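Local coordinates for uncharacterized protein (Staphylococcus aureus subsp. aureus Mu50, PDB 4EBG) that is of unknown function but is a secreted protein of the DUF4467 family, built as a small domain with a cystatin-like fold, at residues K8-Q13 with I47-Q52; N37-K42 with H87-E92. One frame throughout, in Å; residues are numbered along the deposited sequence.

Contact 1 (K8-Q13 with I47-Q52)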
loop_
_atom_site.group_PDB
_atom_site.type_symbol
_atom_site.label_atom_id
_atom_site.label_comp_id
_atom_site.label_asym_id
_atom_site.label_seq_id
_atom_site.Cartn_x
_atom_site.Cartn_y
_atom_site.Cartn_z
ATOM N N LYS B 8 -13.293 3.419 -13.147
ATOM C CA LYS B 8 -12.385 4.320 -12.474
ATOM C C LYS B 8 -12.036 3.812 -11.084
ATOM O O LYS B 8 -10.896 3.942 -10.661
ATOM C CB LYS B 8 -12.943 5.744 -12.392
ATOM C CG LYS B 8 -13.126 6.433 -13.752
ATOM C CD LYS B 8 -13.727 7.800 -13.602
ATOM C CE LYS B 8 -14.052 8.470 -14.944
ATOM N NZ LYS B 8 -15.013 9.613 -14.776
ATOM N N VAL B 9 -13.046 3.347 -10.368
ATOM C CA VAL B 9 -12.849 2.804 -9.016
ATOM C C VAL B 9 -11.904 1.611 -9.043
ATOM O O VAL B 9 -10.928 1.565 -8.272
ATOM C CB VAL B 9 -14.215 2.478 -8.330
ATOM C CG1 VAL B 9 -13.985 1.685 -7.063
ATOM C CG2 VAL B 9 -14.968 3.787 -8.018
ATOM N N TYR B 10 -12.158 0.632 -9.916
ATOM C CA TYR B 10 -11.306 -0.543 -9.950
ATOM C C TYR B 10 -9.899 -0.172 -10.446
ATOM O O TYR B 10 -8.932 -0.752 -9.940
ATOM C CB TYR B 10 -11.932 -1.691 -10.773
ATOM C CG TYR B 10 -12.960 -2.453 -9.949
ATOM C CD1 TYR B 10 -12.587 -3.460 -9.125
ATOM C CD2 TYR B 10 -14.294 -2.079 -9.937
ATOM C CE1 TYR B 10 -13.502 -4.105 -8.316
ATOM C CE2 TYR B 10 -15.215 -2.717 -9.131
ATOM C CZ TYR B 10 -14.820 -3.713 -8.317
ATOM O OH TYR B 10 -15.683 -4.347 -7.478
ATOM N N LYS B 11 -9.789 0.789 -11.345
ATOM C CA LYS B 11 -8.443 1.198 -11.770
ATOM C C LYS B 11 -7.676 1.764 -10.589
ATOM O O LYS B 11 -6.495 1.457 -10.368
ATOM C CB LYS B 11 -8.561 2.209 -12.893
ATOM C CG LYS B 11 -7.202 2.759 -13.318
ATOM C CD LYS B 11 -7.311 3.615 -14.603
ATOM C CE LYS B 11 -6.007 4.284 -14.956
ATOM N NZ LYS B 11 -5.724 5.462 -14.106
ATOM N N GLU B 12 -8.328 2.639 -9.815
ATOM C CA GLU B 12 -7.684 3.278 -8.692
ATOM C C GLU B 12 -7.326 2.212 -7.640
ATOM O O GLU B 12 -6.249 2.262 -7.074
ATOM C CB GLU B 12 -8.589 4.365 -8.111
ATOM C CG GLU B 12 -7.979 5.106 -6.977
ATOM C CD GLU B 12 -6.801 5.967 -7.350
ATOM O OE1 GLU B 12 -6.604 6.266 -8.549
ATOM O OE2 GLU B 12 -6.087 6.373 -6.400
ATOM N N GLN B 13 -8.238 1.285 -7.360
ATOM C CA GLN B 13 -7.961 0.271 -6.396
ATOM C C GLN B 13 -6.736 -0.523 -6.808
ATOM O O GLN B 13 -5.857 -0.844 -5.983
ATOM C CB GLN B 13 -9.145 -0.687 -6.232
ATOM C CG GLN B 13 -8.921 -1.724 -5.091
ATOM C CD GLN B 13 -9.016 -1.144 -3.732
ATOM O OE1 GLN B 13 -9.993 -0.490 -3.447
ATOM N NE2 GLN B 13 -8.051 -1.408 -2.856
ATOM N N ILE B 47 -19.482 4.819 -4.386
ATOM C CA ILE B 47 -19.381 3.462 -4.855
ATOM C C ILE B 47 -18.615 2.660 -3.820
ATOM O O ILE B 47 -17.550 3.057 -3.398
ATOM C CB ILE B 47 -18.693 3.421 -6.254
ATOM C CG1 ILE B 47 -19.488 4.277 -7.249
ATOM C CG2 ILE B 47 -18.529 1.988 -6.739
ATOM C CD1 ILE B 47 -18.878 4.288 -8.689
ATOM N N VAL B 48 -19.179 1.529 -3.383
ATOM C CA VAL B 48 -18.591 0.653 -2.391
ATOM C C VAL B 48 -18.251 -0.633 -3.075
ATOM O O VAL B 48 -19.108 -1.252 -3.721
ATOM C CB VAL B 48 -19.536 0.435 -1.190
ATOM C CG1 VAL B 48 -18.840 -0.512 -0.210
ATOM C CG2 VAL B 48 -19.914 1.714 -0.491
ATOM N N ILE B 49 -16.993 -1.077 -2.921
ATOM C CA ILE B 49 -16.536 -2.319 -3.456
ATOM C C ILE B 49 -16.063 -3.231 -2.351
ATOM O O ILE B 49 -15.529 -2.777 -1.359
ATOM C CB ILE B 49 -15.463 -2.163 -4.566
ATOM C CG1 ILE B 49 -14.183 -1.565 -4.009
ATOM C CG2 ILE B 49 -16.065 -1.357 -5.734
ATOM C CD1 ILE B 49 -13.047 -1.494 -5.073
ATOM N N GLY B 50 -16.236 -4.522 -2.563
ATOM C CA GLY B 50 -15.734 -5.563 -1.704
ATOM C C GLY B 50 -14.839 -6.454 -2.557
ATOM O O GLY B 50 -15.279 -7.012 -3.545
ATOM N N ILE B 51 -13.587 -6.638 -2.118
ATOM C CA ILE B 51 -12.600 -7.259 -2.950
ATOM C C ILE B 51 -11.757 -8.242 -2.151
ATOM O O ILE B 51 -11.641 -8.148 -0.929
ATOM C CB ILE B 51 -11.663 -6.187 -3.594
ATOM C CG1 ILE B 51 -10.775 -5.494 -2.571
ATOM C CG2 ILE B 51 -12.434 -5.205 -4.437
ATOM C CD1 ILE B 51 -9.650 -4.696 -3.100
ATOM N N GLN B 52 -11.119 -9.140 -2.877
ATOM C CA GLN B 52 -10.122 -10.039 -2.284
ATOM C C GLN B 52 -8.787 -9.300 -2.162
ATOM O O GLN B 52 -7.975 -9.281 -3.058
ATOM C CB GLN B 52 -9.931 -11.309 -3.112
ATOM C CG GLN B 52 -9.024 -12.329 -2.402
ATOM C CD GLN B 52 -8.534 -13.443 -3.328
ATOM O OE1 GLN B 52 -8.952 -13.595 -4.485
ATOM N NE2 GLN B 52 -7.599 -14.176 -2.846
#
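Ile-49 projects from its strand among Val-9, Tyr-10 and Gln-13, and its two branches divide their contact over the tyrosine. Its CG1 sits between the backbone N and the carbonyl carbon (chi1 65°), which sends CD1 on toward the helix and leaves CG2 on the tyrosine side. Ile-49 CG2 packs against the phenol end of Tyr-10, 3.7 Å from CZ, while CD1 lies over one ring face, offset toward the rim. Ile-49 CD1 also meets Val-9 CG1 at 3.9 Å and alone goes on to Gln-13, approaching OE1 to 3.6 Å. Val-9 is split between two strand residues: its CG2 turns to Ile-47, whose CD1 is 4.0 Å away, and the two side chains cross obliquely. Further along, Ile-51 comes at Gln-13 from the opposite direction, with CD1 3.7 Å from CG of the glutamine.

This is the helix-on-sheet packing of the cystatin-like fold, with the long helix 3-23 lying across an antiparallel sheet. The axes of the two short segments are 10.1 Å apart at closest approach and cross at -51°. Ile-47, Ile-49 and Ile-51 alternate along strand 46-52 to face the helix, whereas Val-48 points to the other side, where it touches Pro-80 and Met-84 of helix 80-86.

No hydrogen bond links the two segments, yet the polar ends buried here have partners nearby, Thr-38 for the Tyr-10 hydroxyl. The bend at chi2 of Gln-13 (73°) swings its amide out from the helix, OE1 bonding to Tyr-65 OH of strand 60-68 and NE2 to Asn-17 OD1 one turn on in the same helix.

Contact 2 (N37-K42 with H87-E92); sequences NTHVYK and HKADYE
His-39 and Glu-92 face each other as an antiparallel non-hydrogen-bonded pair, and their side chains run the same way and join at their ends. NE2 of the His-39 imidazole donates to Glu-92 OE2 over 2.7 Å, with an angle of 149° at the hydrogen. The oxygen is met on its anti side, and the ring and carboxylate planes stand 71° apart. Glu-92 gets there with an extended chain, its CG anti to the backbone N (chi1 172°).

Two main-chain bonds follow. Val-40 N donates to Tyr-91 O at 3.1 Å, and Asp-90 N gives a shorter bond of 2.7 Å to Val-40 O. CA-H...O contacts lie beside them, among them His-39 CA to Tyr-91 O.

Two waters bridge the end of strand 37-41 and Lys-42 to the loop at 87-88. One links Tyr-41 OH to His-87 O; the other accepts from Lys-42 N at 2.9 Å and donates to Lys-88 O.

Apolar packing falls on both faces. Val-40 CG2 lies 3.8 Å from Tyr-91 CD1, and Thr-38 CG2 comes to the edge of the same ring. On the His-39 side, Tyr-41 crosses His-87 at about a right angle, and Tyr-41 CE1 meets Ala-89 CB at 3.6 Å.

Strand 91-94 is thereby added at the margin of the sheet, next to strand 37-41, whose other neighbour is strand 46-52. Thr-38, Val-40 and Tyr-91 pack on Ile-6 of helix 3-23, while His-39 and Tyr-41 touch Met-84 of helix 80-86 across the sheet.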
loop_
_atom_site.group_PDB
_atom_site.type_symbol
_atom_site.label_atom_id
_atom_site.label_comp_id
_atom_site.label_asym_id
_atom_site.label_seq_id
_atom_site.Cartn_x
_atom_site.Cartn_y
_atom_site.Cartn_z
ATOM N N ASN B 37 -17.615 -7.581 -5.245
ATOM C CA ASN B 37 -18.923 -7.022 -5.017
ATOM C C ASN B 37 -18.873 -5.531 -5.229
ATOM O O ASN B 37 -17.969 -4.854 -4.754
ATOM C CB ASN B 37 -19.394 -7.367 -3.622
ATOM C CG ASN B 37 -19.613 -8.837 -3.448
ATOM O OD1 ASN B 37 -19.929 -9.545 -4.425
ATOM N ND2 ASN B 37 -19.501 -9.306 -2.206
ATOM N N THR B 38 -19.833 -4.957 -5.973
ATOM C CA THR B 38 -19.935 -3.559 -6.265
ATOM C C THR B 38 -21.336 -3.051 -6.015
ATOM O O THR B 38 -22.316 -3.673 -6.466
ATOM C CB THR B 38 -19.538 -3.251 -7.735
ATOM O OG1 THR B 38 -18.297 -3.876 -8.024
ATOM C CG2 THR B 38 -19.484 -1.791 -8.015
ATOM N N HIS B 39 -21.459 -1.942 -5.300
ATOM C CA HIS B 39 -22.713 -1.254 -5.103
ATOM C C HIS B 39 -22.539 0.231 -5.359
ATOM O O HIS B 39 -21.546 0.827 -4.922
ATOM C CB HIS B 39 -23.265 -1.441 -3.696
ATOM C CG HIS B 39 -23.719 -2.841 -3.411
ATOM N ND1 HIS B 39 -22.857 -3.838 -3.036
ATOM C CD2 HIS B 39 -24.955 -3.409 -3.467
ATOM C CE1 HIS B 39 -23.537 -4.962 -2.860
ATOM N NE2 HIS B 39 -24.815 -4.721 -3.077
ATOM N N VAL B 40 -23.482 0.854 -6.062
ATOM C CA VAL B 40 -23.492 2.281 -6.328
ATOM C C VAL B 40 -24.639 2.928 -5.561
ATOM O O VAL B 40 -25.764 2.380 -5.515
ATOM C CB VAL B 40 -23.647 2.581 -7.839
ATOM C CG1 VAL B 40 -23.718 4.070 -8.121
ATOM C CG2 VAL B 40 -22.553 1.891 -8.631
ATOM N N TYR B 41 -24.360 4.103 -4.983
ATOM C CA TYR B 41 -25.305 4.864 -4.202
ATOM C C TYR B 41 -25.340 6.286 -4.687
ATOM O O TYR B 41 -24.407 6.785 -5.302
ATOM C CB TYR B 41 -24.956 4.827 -2.708
ATOM C CG TYR B 41 -24.856 3.446 -2.183
ATOM C CD1 TYR B 41 -26.000 2.794 -1.701
ATOM C CD2 TYR B 41 -23.653 2.725 -2.192
ATOM C CE1 TYR B 41 -25.946 1.441 -1.237
ATOM C CE2 TYR B 41 -23.622 1.428 -1.727
ATOM C CZ TYR B 41 -24.762 0.770 -1.293
ATOM O OH TYR B 41 -24.677 -0.538 -0.880
ATOM N N LYS B 42 -26.401 6.960 -4.272
ATOM C CA LYS B 42 -26.576 8.404 -4.485
ATOM C C LYS B 42 -26.300 8.783 -5.928
ATOM O O LYS B 42 -25.618 9.741 -6.235
ATOM C CB LYS B 42 -25.801 9.209 -3.413
ATOM C CG LYS B 42 -26.486 9.076 -2.002
ATOM C CD LYS B 42 -25.936 9.967 -0.935
ATOM C CE LYS B 42 -26.471 9.621 0.432
ATOM N NZ LYS B 42 -25.994 10.615 1.464
ATOM N N HIS B 87 -28.198 2.556 3.231
ATOM C CA HIS B 87 -28.645 3.206 1.982
ATOM C C HIS B 87 -29.153 2.177 0.978
ATOM O O HIS B 87 -28.665 1.045 0.975
ATOM C CB HIS B 87 -27.487 3.985 1.343
ATOM C CG HIS B 87 -26.911 5.076 2.199
ATOM N ND1 HIS B 87 -25.931 4.833 3.126
ATOM C CD2 HIS B 87 -27.200 6.387 2.296
ATOM C CE1 HIS B 87 -25.635 5.950 3.752
ATOM N NE2 HIS B 87 -26.379 6.904 3.254
ATOM N N LYS B 88 -30.026 2.626 0.090
ATOM C CA LYS B 88 -30.562 1.827 -0.973
ATOM C C LYS B 88 -29.692 2.022 -2.219
ATOM O O LYS B 88 -29.497 3.114 -2.696
ATOM C CB LYS B 88 -32.017 2.212 -1.294
ATOM C CG LYS B 88 -32.655 1.336 -2.377
ATOM C CD LYS B 88 -34.158 1.587 -2.517
ATOM C CE LYS B 88 -34.433 2.746 -3.446
ATOM N NZ LYS B 88 -35.805 3.301 -3.333
ATOM N N ALA B 89 -29.157 0.931 -2.758
ATOM C CA ALA B 89 -28.283 0.967 -3.909
ATOM C C ALA B 89 -29.071 1.248 -5.169
ATOM O O ALA B 89 -30.206 0.812 -5.342
ATOM C CB ALA B 89 -27.496 -0.309 -4.040
ATOM N N ASP B 90 -28.395 1.954 -6.058
ATOM C CA ASP B 90 -28.863 2.130 -7.421
ATOM C C ASP B 90 -28.406 1.044 -8.408
ATOM O O ASP B 90 -28.902 0.935 -9.513
ATOM C CB ASP B 90 -28.329 3.446 -7.994
ATOM C CG ASP B 90 -28.668 4.616 -7.157
ATOM O OD1 ASP B 90 -29.876 4.852 -6.934
ATOM O OD2 ASP B 90 -27.729 5.282 -6.700
ATOM N N TYR B 91 -27.447 0.247 -7.969
ATOM C CA TYR B 91 -26.797 -0.754 -8.800
ATOM C C TYR B 91 -26.120 -1.718 -7.869
ATOM O O TYR B 91 -25.488 -1.314 -6.864
ATOM C CB TYR B 91 -25.750 -0.121 -9.716
ATOM C CG TYR B 91 -24.845 -1.064 -10.447
ATOM C CD1 TYR B 91 -23.675 -1.551 -9.843
ATOM C CD2 TYR B 91 -25.126 -1.511 -11.715
ATOM C CE1 TYR B 91 -22.793 -2.375 -10.536
ATOM C CE2 TYR B 91 -24.228 -2.341 -12.415
ATOM C CZ TYR B 91 -23.088 -2.777 -11.796
ATOM O OH TYR B 91 -22.210 -3.572 -12.456
ATOM N N GLU B 92 -26.175 -3.003 -8.212
ATOM C CA GLU B 92 -25.489 -4.085 -7.483
ATOM C C GLU B 92 -24.889 -5.044 -8.508
ATOM O O GLU B 92 -25.583 -5.473 -9.452
ATOM C CB GLU B 92 -26.476 -4.856 -6.580
ATOM C CG GLU B 92 -25.909 -6.126 -5.914
ATOM C CD GLU B 92 -26.872 -6.748 -4.923
ATOM O OE1 GLU B 92 -27.875 -7.359 -5.341
ATOM O OE2 GLU B 92 -26.600 -6.686 -3.704
HETATM O O HOH W 1 -26.942 -1.486 0.095
HETATM O O HOH W 2 -28.492 5.657 -2.708
#

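The two contacts meet along the seam between strands 37-41 and 46-52, neighbours in one antiparallel sheet, with contact centres about 13 Å apart. Gly-50 N stands 2.8 Å from Asn-37 O, a probable backbone hydrogen bond in that seam. From helix 3-23, Tyr-10 OH comes within 2.7 Å of Thr-38 OG1, a probable hydrogen bond, so the tyrosine of contact 1 ties the helix to the strand that contact 2 pairs with 91-94. Contact 1 is wholly buried, near the chain centre; contact 2, its centre about 11 Å from that of the chain, is partly exposed. Their segments alternate along the chain: 8-13, 37-42, 47-52, 87-92.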